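Local coordinates for protein minor fimbrium subunit Mfa5 (Porphyromonas gingivalis ATCC 33277, PDB 6TO1) that serves as an accessory subunit of the minor fimbriae, surface pili that mediate biofilm formation and adhesion to host cells and other oral bacteria, at residues A[407-412]-A[507-512]. Numbering follows the deposited sequence.
Sequences GIQRGE and TYTNSN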
ATOM      1  N   GLY A 407       3.148  -2.146  -0.404  1.00 23.31           N
ATOM      2  CA  GLY A 407       3.095  -0.873  -1.087  1.00 21.83           C
ATOM      3  C   GLY A 407       4.032  -0.834  -2.275  1.00 25.67           C
ATOM      4  O   GLY A 407       3.662  -0.373  -3.351  1.00 22.18           O
ATOM      5  N   ILE A 408       5.254  -1.334  -2.077  1.00 22.45           N
ATOM      6  CA  ILE A 408       6.277  -1.429  -3.115  1.00 18.85           C
ATOM      7  C   ILE A 408       6.826  -2.854  -3.122  1.00 15.82           C
ATOM      8  O   ILE A 408       7.269  -3.355  -2.082  1.00 20.35           O
ATOM      9  CB  ILE A 408       7.414  -0.409  -2.863  1.00 20.28           C
ATOM     10  CG1 ILE A 408       6.889   1.009  -3.114  1.00 22.53           C
ATOM     11  CG2 ILE A 408       8.637  -0.746  -3.649  1.00 25.52           C
ATOM     12  CD1 ILE A 408       7.771   2.060  -2.442  1.00 34.85           C
ATOM     13  N   GLN A 409       6.792  -3.509  -4.293  1.00 22.22           N
ATOM     14  CA  GLN A 409       7.304  -4.876  -4.389  1.00 24.43           C
ATOM     15  C   GLN A 409       8.816  -4.903  -4.563  1.00 24.38           C
ATOM     16  O   GLN A 409       9.482  -5.810  -4.059  1.00 24.53           O
ATOM     17  CB  GLN A 409       6.645  -5.610  -5.554  1.00 22.45           C
ATOM     18  CG  GLN A 409       5.139  -5.693  -5.428  1.00 21.51           C
ATOM     19  CD  GLN A 409       4.516  -6.606  -6.464  1.00 26.74           C
ATOM     20  OE1 GLN A 409       5.179  -7.044  -7.403  1.00 29.75           O
ATOM     21  NE2 GLN A 409       3.237  -6.912  -6.282  1.00 27.36           N
ATOM     22  N   ARG A 410       9.346  -3.944  -5.318  1.00 22.96           N
ATOM     23  CA  ARG A 410      10.760  -3.786  -5.626  1.00 25.03           C
ATOM     24  C   ARG A 410      11.002  -2.288  -5.690  1.00 23.33           C
ATOM     25  O   ARG A 410      10.155  -1.556  -6.203  1.00 24.42           O
ATOM     26  CB  ARG A 410      11.138  -4.406  -6.978  1.00 22.29           C
ATOM     27  CG  ARG A 410      11.053  -5.921  -7.036  1.00 29.20           C
ATOM     28  CD  ARG A 410      12.153  -6.546  -6.213  1.00 30.75           C
ATOM     29  NE  ARG A 410      12.272  -7.982  -6.451  1.00 33.00           N
ATOM     30  CZ  ARG A 410      11.536  -8.895  -5.842  1.00 27.14           C
ATOM     31  NH1 ARG A 410      10.620  -8.522  -4.972  1.00 29.57           N
ATOM     32  NH2 ARG A 410      11.724 -10.183  -6.098  1.00 25.07           N
ATOM     33  N   GLY A 411      12.161  -1.835  -5.225  1.00 21.20           N
ATOM     34  CA  GLY A 411      12.497  -0.446  -5.405  1.00 21.65           C
ATOM     35  C   GLY A 411      13.998  -0.234  -5.470  1.00 20.59           C
ATOM     36  O   GLY A 411      14.770  -0.901  -4.770  1.00 22.18           O
ATOM     37  N   GLU A 412      14.403   0.692  -6.321  1.00 20.92           N
ATOM     38  CA  GLU A 412      15.796   1.089  -6.434  1.00 19.31           C
ATOM     39  C   GLU A 412      15.854   2.608  -6.453  1.00 17.86           C
ATOM     40  O   GLU A 412      15.224   3.250  -7.298  1.00 22.50           O
ATOM     41  CB  GLU A 412      16.454   0.521  -7.680  1.00 22.82           C
ATOM     42  CG  GLU A 412      17.939   0.894  -7.702  1.00 27.92           C
ATOM     43  CD  GLU A 412      18.678   0.225  -8.820  1.00 39.45           C
ATOM     44  OE1 GLU A 412      18.989  -0.972  -8.673  1.00 38.86           O
ATOM     45  OE2 GLU A 412      18.932   0.902  -9.836  1.00 40.25           O
ATOM     46  N   THR A 507      12.934   4.200  -8.720  1.00 24.51           N
ATOM     47  CA  THR A 507      12.286   3.365  -9.727  1.00 23.83           C
ATOM     48  C   THR A 507      11.732   2.147  -9.008  1.00 20.55           C
ATOM     49  O   THR A 507      12.446   1.501  -8.236  1.00 19.92           O
ATOM     50  CB  THR A 507      13.267   2.955 -10.826  1.00 29.48           C
ATOM     51  OG1 THR A 507      13.922   4.127 -11.330  1.00 27.67           O
ATOM     52  CG2 THR A 507      12.552   2.277 -11.983  1.00 29.77           C
ATOM     53  N   TYR A 508      10.453   1.847  -9.221  1.00 22.38           N
ATOM     54  CA  TYR A 508       9.868   0.810  -8.378  1.00 19.93           C
ATOM     55  C   TYR A 508       8.763   0.042  -9.088  1.00 20.48           C
ATOM     56  O   TYR A 508       8.217   0.468 -10.108  1.00 21.28           O
ATOM     57  CB  TYR A 508       9.349   1.415  -7.051  1.00 20.10           C
ATOM     58  CG  TYR A 508       8.117   2.306  -7.164  1.00 22.04           C
ATOM     59  CD1 TYR A 508       6.857   1.815  -6.851  1.00 19.57           C
ATOM     60  CD2 TYR A 508       8.211   3.638  -7.567  1.00 22.91           C
ATOM     61  CE1 TYR A 508       5.720   2.605  -6.963  1.00 23.43           C
ATOM     62  CE2 TYR A 508       7.080   4.442  -7.659  1.00 20.80           C
ATOM     63  CZ  TYR A 508       5.830   3.903  -7.366  1.00 25.16           C
ATOM     64  OH  TYR A 508       4.672   4.629  -7.445  1.00 23.49           O
ATOM     65  N   THR A 509       8.461  -1.110  -8.508  1.00 20.48           N
ATOM     66  CA  THR A 509       7.330  -1.942  -8.910  1.00 20.91           C
ATOM     67  C   THR A 509       6.214  -1.742  -7.893  1.00 19.12           C
ATOM     68  O   THR A 509       6.431  -1.911  -6.678  1.00 22.86           O
ATOM     69  CB  THR A 509       7.744  -3.407  -9.004  1.00 21.52           C
ATOM     70  OG1 THR A 509       8.773  -3.511  -9.985  1.00 22.77           O
ATOM     71  CG2 THR A 509       6.530  -4.252  -9.421  1.00 24.35           C
ATOM     72  N   ASN A 510       5.036  -1.337  -8.380  1.00 20.50           N
ATOM     73  CA  ASN A 510       3.976  -0.892  -7.493  1.00 19.59           C
ATOM     74  C   ASN A 510       3.217  -2.099  -6.931  1.00 19.04           C
ATOM     75  O   ASN A 510       3.572  -3.254  -7.162  1.00 20.82           O
ATOM     76  CB  ASN A 510       3.076   0.115  -8.208  1.00 22.37           C
ATOM     77  CG  ASN A 510       2.196  -0.501  -9.282  1.00 23.55           C
ATOM     78  OD1 ASN A 510       2.029  -1.719  -9.358  1.00 23.09           O
ATOM     79  ND2 ASN A 510       1.598   0.354 -10.096  1.00 20.19           N
ATOM     80  N   SER A 511       2.186  -1.818  -6.142  1.00 20.33           N
ATOM     81  CA  SER A 511       1.503  -2.849  -5.369  1.00 20.19           C
ATOM     82  C   SER A 511       0.762  -3.852  -6.234  1.00 19.09           C
ATOM     83  O   SER A 511       0.371  -4.911  -5.714  1.00 22.70           O
ATOM     84  CB  SER A 511       0.524  -2.193  -4.398  1.00 21.30           C
ATOM     85  OG  SER A 511      -0.503  -1.486  -5.094  1.00 22.75           O
ATOM     86  N   ASN A 512       0.569  -3.564  -7.523  1.00 22.93           N
ATOM     87  CA  ASN A 512      -0.032  -4.535  -8.434  1.00 24.54           C
ATOM     88  C   ASN A 512       0.970  -5.122  -9.413  1.00 21.53           C
ATOM     89  O   ASN A 512       0.567  -5.744 -10.396  1.00 24.27           O
ATOM     90  CB  ASN A 512      -1.187  -3.912  -9.211  1.00 18.29           C
ATOM     91  CG  ASN A 512      -2.388  -3.648  -8.350  1.00 19.72           C
ATOM     92  OD1 ASN A 512      -2.548  -4.248  -7.306  1.00 20.24           O
ATOM     93  ND2 ASN A 512      -3.216  -2.708  -8.765  1.00 25.75           N
TER
HETATM   94  O   HOH W   1       2.157   0.958  -5.138  1.00 19.32           O
HETATM   95  O   HOH W   2       1.481  -5.951  -3.567  1.00 35.30           O
HETATM   96  O   HOH W   3      16.104   4.738  -9.715  1.00 28.24           O
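E412 and T507 pair antiparallel through two backbone bonds, E412 N to T507 O and T507 N to E412 O, both 2.9 Å; further on, where the chain turns at Q409 and R410, T509 N to R410 O and Q409 N to T509 O link the segments less regularly. Next to the regular pair G411 faces Y508 with the CA atoms only 4.2 Å apart, an approach eased by a residue that has no side chain. A water bridges E412 O and T507 OG1, giving the threonine hydroxyl a polar partner. Strands 408-417 and 501-510 are neighbours in a six-stranded antiparallel sheet, flanked by 451-455 and 517-520; where 408-417 begins, G407 and I408 both face I459 in a classic beta bulge. At G407 a water replaces direct pairing, accepting from S511 N and donating to G407 O. I408 is buried, its CG1 3.8 Å from Y508 CD1 and the two side chains crossing near a right angle; V90 touches both, and the branched isoleucine suits this buried layer. With CG anti to its carbonyl carbon (chi1 -59°) and the chain extended beyond, Q409 reaches across, its CG 3.4 Å from N510 O and its OE1 3.7 Å from T509 CG2, while NE2 bonds weakly to a water that donates to S511 O. R410 bends at chi2 (-71°), bringing NH1 back above the carbonyl plane of Q409 O, which T458 OG1 also bonds. N510 OD1 accepts from N512 N in an Asx turn, a role suited to asparagine, and E514 takes its ND2.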